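Local coordinates for beta-galactosidase (Marinomonas sp. ef1, PDB 6Y2K), which hydrolyses terminal beta-D-galactose residues from beta-galactosides as a cold-active glycoside hydrolase of family GH42 that assembles into hexamers, at residues Y440-A445 and V469-A474; P495-K500 and G513-L518; N567-G572 and S581-T586. All blocks are in the same frame, centred on the assembly; numbering follows the deposited sequence.

Interaction 1. Residues Y440-A445 and V469-A474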
loop_
_atom_site.group_PDB
_atom_site.type_symbol
_atom_site.label_atom_id
_atom_site.label_comp_id
_atom_site.label_asym_id
_atom_site.label_seq_id
_atom_site.Cartn_x
_atom_site.Cartn_y
_atom_site.Cartn_z
ATOM N N TYR A 440 -27.287 0.214 16.328
ATOM C CA TYR A 440 -26.069 0.493 17.087
ATOM C C TYR A 440 -25.299 1.683 16.514
ATOM O O TYR A 440 -24.817 2.509 17.268
ATOM C CB TYR A 440 -25.157 -0.740 17.112
ATOM C CG TYR A 440 -24.016 -0.656 18.094
ATOM C CD1 TYR A 440 -22.783 -0.117 17.723
ATOM C CD2 TYR A 440 -24.157 -1.132 19.395
ATOM C CE1 TYR A 440 -21.732 -0.050 18.625
ATOM C CE2 TYR A 440 -23.103 -1.079 20.297
ATOM C CZ TYR A 440 -21.899 -0.529 19.909
ATOM O OH TYR A 440 -20.854 -0.487 20.799
ATOM N N ARG A 441 -25.194 1.763 15.188
ATOM C CA ARG A 441 -24.480 2.879 14.539
ATOM C C ARG A 441 -25.251 4.215 14.602
ATOM O O ARG A 441 -24.626 5.282 14.685
ATOM C CB ARG A 441 -24.098 2.524 13.101
ATOM C CG ARG A 441 -23.132 1.351 12.984
ATOM C CD ARG A 441 -21.795 1.618 13.658
ATOM N NE ARG A 441 -20.924 0.439 13.677
ATOM C CZ ARG A 441 -19.759 0.369 14.324
ATOM N NH1 ARG A 441 -19.285 1.409 15.006
ATOM N NH2 ARG A 441 -19.043 -0.748 14.285
ATOM N N MET A 442 -26.582 4.157 14.589
ATOM C CA MET A 442 -27.390 5.364 14.851
ATOM C C MET A 442 -27.172 5.818 16.302
ATOM O O MET A 442 -27.005 7.008 16.564
ATOM C CB MET A 442 -28.882 5.137 14.573
ATOM C CG MET A 442 -29.218 4.934 13.097
ATOM S SD MET A 442 -30.938 5.313 12.704
ATOM C CE MET A 442 -30.848 7.089 12.509
ATOM N N TYR A 443 -27.128 4.850 17.221
ATOM C CA TYR A 443 -26.888 5.115 18.636
ATOM C C TYR A 443 -25.493 5.711 18.881
ATOM O O TYR A 443 -25.355 6.669 19.645
ATOM C CB TYR A 443 -27.092 3.830 19.449
ATOM C CG TYR A 443 -26.905 3.981 20.944
ATOM C CD1 TYR A 443 -27.948 4.435 21.763
ATOM C CD2 TYR A 443 -25.699 3.647 21.544
ATOM C CE1 TYR A 443 -27.783 4.547 23.138
ATOM C CE2 TYR A 443 -25.518 3.764 22.911
ATOM C CZ TYR A 443 -26.559 4.216 23.704
ATOM O OH TYR A 443 -26.351 4.328 25.055
ATOM N N GLU A 444 -24.474 5.144 18.232
ATOM C CA GLU A 444 -23.103 5.661 18.315
ATOM C C GLU A 444 -23.014 7.136 17.917
ATOM O O GLU A 444 -22.344 7.916 18.594
ATOM C CB GLU A 444 -22.157 4.831 17.441
ATOM C CG GLU A 444 -20.726 5.343 17.371
ATOM C CD GLU A 444 -19.835 4.479 16.496
ATOM O OE1 GLU A 444 -18.701 4.170 16.914
ATOM O OE2 GLU A 444 -20.272 4.114 15.384
ATOM N N ALA A 445 -23.680 7.498 16.823
ATOM C CA ALA A 445 -23.747 8.893 16.370
ATOM C C ALA A 445 -24.379 9.824 17.422
ATOM O O ALA A 445 -23.863 10.915 17.681
ATOM C CB ALA A 445 -24.502 8.985 15.051
ATOM N N VAL A 469 -36.382 8.506 17.297
ATOM C CA VAL A 469 -35.785 7.890 16.120
ATOM C C VAL A 469 -36.221 6.431 16.022
ATOM O O VAL A 469 -36.054 5.682 16.980
ATOM C CB VAL A 469 -34.246 7.968 16.172
ATOM C CG1 VAL A 469 -33.626 7.295 14.940
ATOM C CG2 VAL A 469 -33.796 9.420 16.274
ATOM N N LEU A 470 -36.802 6.054 14.876
ATOM C CA LEU A 470 -37.153 4.663 14.562
ATOM C C LEU A 470 -36.165 4.179 13.491
ATOM O O LEU A 470 -36.350 4.470 12.306
ATOM C CB LEU A 470 -38.591 4.535 14.028
ATOM C CG LEU A 470 -39.810 5.205 14.690
ATOM C CD1 LEU A 470 -41.089 4.421 14.382
ATOM C CD2 LEU A 470 -39.695 5.480 16.175
ATOM N N PRO A 471 -35.086 3.476 13.896
ATOM C CA PRO A 471 -34.061 3.158 12.897
ATOM C C PRO A 471 -34.562 2.369 11.701
ATOM O O PRO A 471 -34.134 2.644 10.579
ATOM C CB PRO A 471 -33.041 2.339 13.694
ATOM C CG PRO A 471 -33.170 2.870 15.074
ATOM C CD PRO A 471 -34.641 3.112 15.249
ATOM N N ALA A 472 -35.447 1.401 11.948
ATOM C CA ALA A 472 -35.999 0.528 10.894
ATOM C C ALA A 472 -37.203 -0.241 11.437
ATOM O O ALA A 472 -37.142 -1.445 11.680
ATOM C CB ALA A 472 -34.934 -0.424 10.381
ATOM N N GLN A 473 -38.298 0.483 11.647
ATOM C CA GLN A 473 -39.494 -0.087 12.273
ATOM C C GLN A 473 -40.305 -0.783 11.178
ATOM O O GLN A 473 -41.264 -0.229 10.652
ATOM C CB GLN A 473 -40.287 1.018 12.986
ATOM C CG GLN A 473 -41.415 0.535 13.884
ATOM C CD GLN A 473 -40.976 -0.357 15.046
ATOM O OE1 GLN A 473 -39.854 -0.223 15.524
ATOM N NE2 GLN A 473 -41.829 -1.262 15.488
ATOM N N ALA A 474 -39.877 -2.000 10.839
ATOM C CA ALA A 474 -40.317 -2.714 9.626
ATOM C C ALA A 474 -41.835 -2.810 9.504
ATOM O O ALA A 474 -42.403 -2.412 8.487
ATOM C CB ALA A 474 -39.677 -4.095 9.563
#
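M442 projects from helix 435-448 onto the end of strand 467-470, where its thioether meets V469 and P471. The contact across the two segments is apolar. SD sits against the CA-CB side of the proline ring, with P471 CB and P471 CA each 3.8 Å from M442 SD. The terminal methyl bends away from that line (chi3 83°), and this turn takes M442 CE to within 3.7 Å of V469 CG1, the branch of the valine that stands anti to its backbone N. The methyl reaches the valine alone, while the sulfur rests on P471 and still brushes V469 CG1. On the helix 585-598 side, L588 also packs against M442.

The polar side chains of 440-445 bond within the helix or lead elsewhere. One helical turn carries a salt bridge: R441 NH1 donates to E444 OE2 at 2.9 Å with an angle of 161° at the hydrogen. The carboxylate oxygen lies almost in the guanidinium plane, whereas the donor stands 36° above the carboxylate plane. R441 NH1 has a second acidic partner, E282, and E444 OE1 is bonded to H291. Just before this segment, W438 gives the polar link across the joint, its NE1 donating to P471 O.

The chemistry thus splits by side. The thioether, on an unbranched chain, packs at the joint of helix and sheet without a directional bond of its own; the W438-P471 bond beside it supplies one, while charged groups on another face of the helix connect to E282 and H291.

Interaction 2. Residues P495-K500 and G513-L518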
loop_
_atom_site.group_PDB
_atom_site.type_symbol
_atom_site.label_atom_id
_atom_site.label_comp_id
_atom_site.label_asym_id
_atom_site.label_seq_id
_atom_site.Cartn_x
_atom_site.Cartn_y
_atom_site.Cartn_z
ATOM N N PRO A 495 -34.645 3.935 7.249
ATOM C CA PRO A 495 -34.973 3.077 6.106
ATOM C C PRO A 495 -35.668 1.772 6.506
ATOM O O PRO A 495 -35.393 1.225 7.579
ATOM C CB PRO A 495 -33.610 2.784 5.472
ATOM C CG PRO A 495 -32.723 3.887 5.942
ATOM C CD PRO A 495 -33.212 4.266 7.302
ATOM N N ARG A 496 -36.557 1.304 5.635
ATOM C CA ARG A 496 -37.352 0.085 5.842
ATOM C C ARG A 496 -38.488 0.237 6.870
ATOM O O ARG A 496 -39.224 -0.724 7.094
ATOM C CB ARG A 496 -36.463 -1.143 6.159
ATOM C CG ARG A 496 -35.274 -1.271 5.212
ATOM C CD ARG A 496 -34.364 -2.449 5.492
ATOM N NE ARG A 496 -34.916 -3.714 5.016
ATOM C CZ ARG A 496 -34.219 -4.837 4.847
ATOM N NH1 ARG A 496 -32.916 -4.896 5.128
ATOM N NH2 ARG A 496 -34.836 -5.921 4.406
ATOM N N THR A 497 -38.665 1.427 7.453
ATOM C CA THR A 497 -39.807 1.689 8.331
ATOM C C THR A 497 -41.124 1.592 7.536
ATOM O O THR A 497 -41.256 2.178 6.453
ATOM C CB THR A 497 -39.708 3.062 9.021
ATOM O OG1 THR A 497 -38.592 3.072 9.933
ATOM C CG2 THR A 497 -41.002 3.395 9.791
ATOM N N GLY A 498 -42.084 0.845 8.083
ATOM C CA GLY A 498 -43.364 0.618 7.424
ATOM C C GLY A 498 -43.293 -0.136 6.098
ATOM O O GLY A 498 -44.141 0.063 5.226
ATOM N N SER A 499 -42.288 -1.002 5.948
ATOM C CA SER A 499 -42.083 -1.764 4.718
ATOM C C SER A 499 -42.728 -3.163 4.723
ATOM O O SER A 499 -42.752 -3.828 3.684
ATOM C CB SER A 499 -40.580 -1.881 4.416
ATOM O OG SER A 499 -39.895 -2.607 5.423
ATOM N N LYS A 500 -43.223 -3.616 5.877
ATOM C CA LYS A 500 -43.839 -4.944 5.994
ATOM C C LYS A 500 -45.146 -4.908 6.778
ATOM O O LYS A 500 -45.282 -4.161 7.756
ATOM C CB LYS A 500 -42.892 -5.945 6.684
ATOM C CG LYS A 500 -41.535 -6.149 6.022
ATOM C CD LYS A 500 -41.637 -6.849 4.680
ATOM C CE LYS A 500 -40.291 -6.911 3.976
ATOM N NZ LYS A 500 -40.423 -7.371 2.566
ATOM N N GLY A 513 -45.836 2.427 3.998
ATOM C CA GLY A 513 -47.008 1.777 4.580
ATOM C C GLY A 513 -47.883 2.722 5.394
ATOM O O GLY A 513 -48.260 3.773 4.893
ATOM N N PRO A 514 -48.175 2.378 6.669
ATOM C CA PRO A 514 -48.999 3.276 7.504
ATOM C C PRO A 514 -48.400 4.661 7.736
ATOM O O PRO A 514 -49.148 5.602 7.986
ATOM C CB PRO A 514 -49.107 2.526 8.838
ATOM C CG PRO A 514 -48.838 1.112 8.502
ATOM C CD PRO A 514 -47.835 1.142 7.393
ATOM N N LEU A 515 -47.071 4.781 7.659
ATOM C CA LEU A 515 -46.386 6.065 7.858
ATOM C C LEU A 515 -46.639 7.074 6.728
ATOM O O LEU A 515 -46.442 8.264 6.927
ATOM C CB LEU A 515 -44.866 5.842 8.000
ATOM C CG LEU A 515 -44.022 6.985 8.576
ATOM C CD1 LEU A 515 -44.146 7.038 10.092
ATOM C CD2 LEU A 515 -42.560 6.840 8.183
ATOM N N ALA A 516 -47.049 6.606 5.551
ATOM C CA ALA A 516 -47.243 7.480 4.391
ATOM C C ALA A 516 -48.243 8.624 4.598
ATOM O O ALA A 516 -48.096 9.670 3.974
ATOM C CB ALA A 516 -47.634 6.670 3.158
ATOM N N SER A 517 -49.251 8.439 5.446
ATOM C CA SER A 517 -50.172 9.537 5.780
ATOM C C SER A 517 -49.455 10.668 6.530
ATOM O O SER A 517 -49.769 11.831 6.320
ATOM C CB SER A 517 -51.384 9.032 6.583
ATOM O OG SER A 517 -50.986 8.434 7.809
ATOM N N LEU A 518 -48.481 10.321 7.371
ATOM C CA LEU A 518 -47.683 11.303 8.125
ATOM C C LEU A 518 -46.535 11.885 7.282
ATOM O O LEU A 518 -46.203 13.073 7.380
ATOM C CB LEU A 518 -47.076 10.633 9.369
ATOM C CG LEU A 518 -47.276 11.212 10.773
ATOM C CD1 LEU A 518 -46.146 10.729 11.672
ATOM C CD2 LEU A 518 -47.411 12.729 10.823
#
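The long loop between strand 490-493 and strand 521-528 folds back on itself where T497 and G498, in the middle of a type II beta turn from R496 to S499, meet G513 and L515. R496 O is gripped twice from one face of its carbonyl plane: S499 N donates at 3.3 Å, and S499 OG donates to R496 O at 2.6 Å. Across the contact, backbone and side chains contribute separately. G498 O lies 3.2 Å from G513 N, but the angle is too poor for a hydrogen bond; G513 CA gives a CA-H...O contact to G498 O at 3.4 Å, bent to 122° at the hydrogen. The close backbone approach is made by two glycines, both with positive phi.

Beside it, methyl meets methyl, T497 CG2 being 4.1 Å from L515 CD2. T497 CG2 stands anti to its backbone N (chi1 -66° for OG1), which turns the hydroxyl elsewhere, to G494 O and Q473 N. L515 also packs on I476 and L484.

G498, with its positive phi, holds the third position of the turn, the one that type II turns commonly give to glycine, and it is there that G513 comes close.

Interaction 3. Residues N567-G572 and S581-T586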
loop_
_atom_site.group_PDB
_atom_site.type_symbol
_atom_site.label_atom_id
_atom_site.label_comp_id
_atom_site.label_asym_id
_atom_site.label_seq_id
_atom_site.Cartn_x
_atom_site.Cartn_y
_atom_site.Cartn_z
ATOM N N ASN A 567 -32.010 11.864 -6.236
ATOM C CA ASN A 567 -33.012 11.011 -5.568
ATOM C C ASN A 567 -32.996 11.323 -4.070
ATOM O O ASN A 567 -31.928 11.496 -3.490
ATOM C CB ASN A 567 -32.757 9.510 -5.837
ATOM C CG ASN A 567 -33.536 8.571 -4.903
ATOM O OD1 ASN A 567 -34.752 8.419 -5.008
ATOM N ND2 ASN A 567 -32.815 7.905 -4.015
ATOM N N PRO A 568 -34.186 11.408 -3.434
ATOM C CA PRO A 568 -34.218 11.699 -1.997
ATOM C C PRO A 568 -33.494 10.689 -1.104
ATOM O O PRO A 568 -33.680 9.484 -1.264
ATOM C CB PRO A 568 -35.718 11.690 -1.676
ATOM C CG PRO A 568 -36.381 12.065 -2.949
ATOM C CD PRO A 568 -35.546 11.435 -4.017
ATOM N N VAL A 569 -32.672 11.204 -0.190
ATOM C CA VAL A 569 -32.008 10.411 0.849
ATOM C C VAL A 569 -32.609 10.737 2.221
ATOM O O VAL A 569 -33.005 9.834 2.947
ATOM C CB VAL A 569 -30.474 10.622 0.832
ATOM C CG1 VAL A 569 -29.802 10.069 2.094
ATOM C CG2 VAL A 569 -29.882 9.981 -0.413
ATOM N N LEU A 570 -32.670 12.017 2.575
ATOM C CA LEU A 570 -33.346 12.447 3.804
ATOM C C LEU A 570 -34.313 13.568 3.443
ATOM O O LEU A 570 -33.938 14.521 2.763
ATOM C CB LEU A 570 -32.316 12.868 4.853
ATOM C CG LEU A 570 -32.752 13.522 6.178
ATOM C CD1 LEU A 570 -33.952 12.864 6.805
ATOM C CD2 LEU A 570 -31.592 13.513 7.164
ATOM N N MET A 571 -35.562 13.429 3.875
ATOM C CA MET A 571 -36.646 14.320 3.457
ATOM C C MET A 571 -37.596 14.581 4.603
ATOM O O MET A 571 -37.781 13.729 5.475
ATOM C CB MET A 571 -37.414 13.709 2.270
ATOM C CG MET A 571 -38.122 12.377 2.565
ATOM S SD MET A 571 -37.861 11.072 1.347
ATOM C CE MET A 571 -36.116 10.731 1.581
ATOM N N GLY A 572 -38.220 15.748 4.582
ATOM C CA GLY A 572 -39.181 16.120 5.610
ATOM C C GLY A 572 -39.261 17.612 5.845
ATOM O O GLY A 572 -38.600 18.401 5.171
ATOM N N SER A 581 -31.800 5.961 2.981
ATOM C CA SER A 581 -30.528 5.256 2.774
ATOM C C SER A 581 -29.716 5.226 4.060
ATOM O O SER A 581 -29.865 6.123 4.906
ATOM C CB SER A 581 -29.707 5.924 1.667
ATOM O OG SER A 581 -30.409 5.934 0.423
ATOM N N CYS A 582 -28.874 4.198 4.207
ATOM C CA CYS A 582 -27.996 4.071 5.379
ATOM C C CYS A 582 -26.768 4.977 5.225
ATOM O O CYS A 582 -25.683 4.565 4.795
ATOM C CB CYS A 582 -27.618 2.615 5.663
ATOM S SG CYS A 582 -29.055 1.588 6.079
ATOM N N ILE A 583 -26.992 6.240 5.563
ATOM C CA ILE A 583 -25.967 7.277 5.496
ATOM C C ILE A 583 -24.840 7.001 6.487
ATOM O O ILE A 583 -25.041 6.326 7.509
ATOM C CB ILE A 583 -26.568 8.687 5.703
ATOM C CG1 ILE A 583 -27.330 8.794 7.039
ATOM C CG2 ILE A 583 -27.467 9.037 4.521
ATOM C CD1 ILE A 583 -27.876 10.168 7.362
ATOM N N ASP A 584 -23.650 7.502 6.163
ATOM C CA ASP A 584 -22.449 7.264 6.977
ATOM C C ASP A 584 -22.465 8.003 8.324
ATOM O O ASP A 584 -23.357 8.827 8.597
ATOM C CB ASP A 584 -21.159 7.550 6.166
ATOM C CG ASP A 584 -20.946 9.036 5.837
ATOM O OD1 ASP A 584 -21.477 9.936 6.531
ATOM O OD2 ASP A 584 -20.206 9.307 4.862
ATOM N N ASN A 585 -21.483 7.697 9.167
ATOM C CA ASN A 585 -21.392 8.285 10.513
ATOM C C ASN A 585 -21.392 9.828 10.517
ATOM O O ASN A 585 -22.046 10.454 11.362
ATOM C CB ASN A 585 -20.145 7.735 11.235
ATOM C CG ASN A 585 -19.862 8.433 12.556
ATOM O OD1 ASN A 585 -19.029 9.340 12.618
ATOM N ND2 ASN A 585 -20.547 8.023 13.607
ATOM N N THR A 586 -20.657 10.424 9.583
ATOM C CA THR A 586 -20.597 11.877 9.443
ATOM C C THR A 586 -21.981 12.472 9.209
ATOM O O THR A 586 -22.382 13.411 9.901
ATOM C CB THR A 586 -19.626 12.298 8.314
ATOM O OG1 THR A 586 -18.290 11.996 8.729
ATOM C CG2 THR A 586 -19.716 13.797 8.008
HETATM O O HOH W 1 -32.774 6.963 -0.407
#
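V569 and I583 are brought together by their first torsions. V569 sets CG1 anti to its own N (chi1 167°), while I583 places CG1 between its N and carbonyl carbon (chi1 57°) and so turns the CG2 methyl anti to the carbonyl carbon. The two methyls then meet closely, V569 CG1 to I583 CG2 at 3.5 Å. Both valine branches also reach S581, more loosely: V569 CG2 is 4.2 Å from S581 OG, and V569 CG1 is the same distance from S581 CB. The V569 branches thus lie against both residues that point across from strand 581-583.

No direct hydrogen bond joins the segments; a water does so instead. It donates to P568 O at 2.8 Å and accepts from S581 OG at 2.7 Å, so one hydroxyl and one carbonyl are linked through a single bridging molecule. In the backbone, V569 pairs with G580, but S581 N, buried by the contact, has no partner in the model, and V569 O stays 4.1 Å from S581 N. Within the second segment, C582 centres an inverse gamma turn, closed by a weak bond from I583 N to S581 O.

The irregularity on the first strand is a classic beta bulge, in which V569 and L570 both face L561 of strand 559-563. Strands 568-573 and 581-583 are not neighbours in the mixed sheet; backbone pairing reaches G580, and beyond it side chains and a water make the contact. D584 then N-caps helix 585-598 through OD1 and L587 N. That helix packs back on the contact, with L588 and S591 against I583, and S591 also against L570.

Overall arrangement
All three interactions lie within the trimerisation domain family region. Interactions 1 and 2 have centres 15 Å apart and touch through backbone: Q473 O is 2.9 Å from G498 N and A474 O is 3.0 Å from K500 N, both probable hydrogen bonds. Interaction 3 meets interaction 2 by packing, P495 CG lying 3.7 Å from S581 N. It does not touch interaction 1, whose centre is 13 Å away, yet both reach the same mixed sheet and share L588 of helix 585-598. No ligand marks an active site; in GH42 enzymes catalysis belongs to the TIM barrel. K500 hydrogen-bonds Q363 and packs on M364 of a second subunit, so segment 495-500, not the contact itself, reaches that interface.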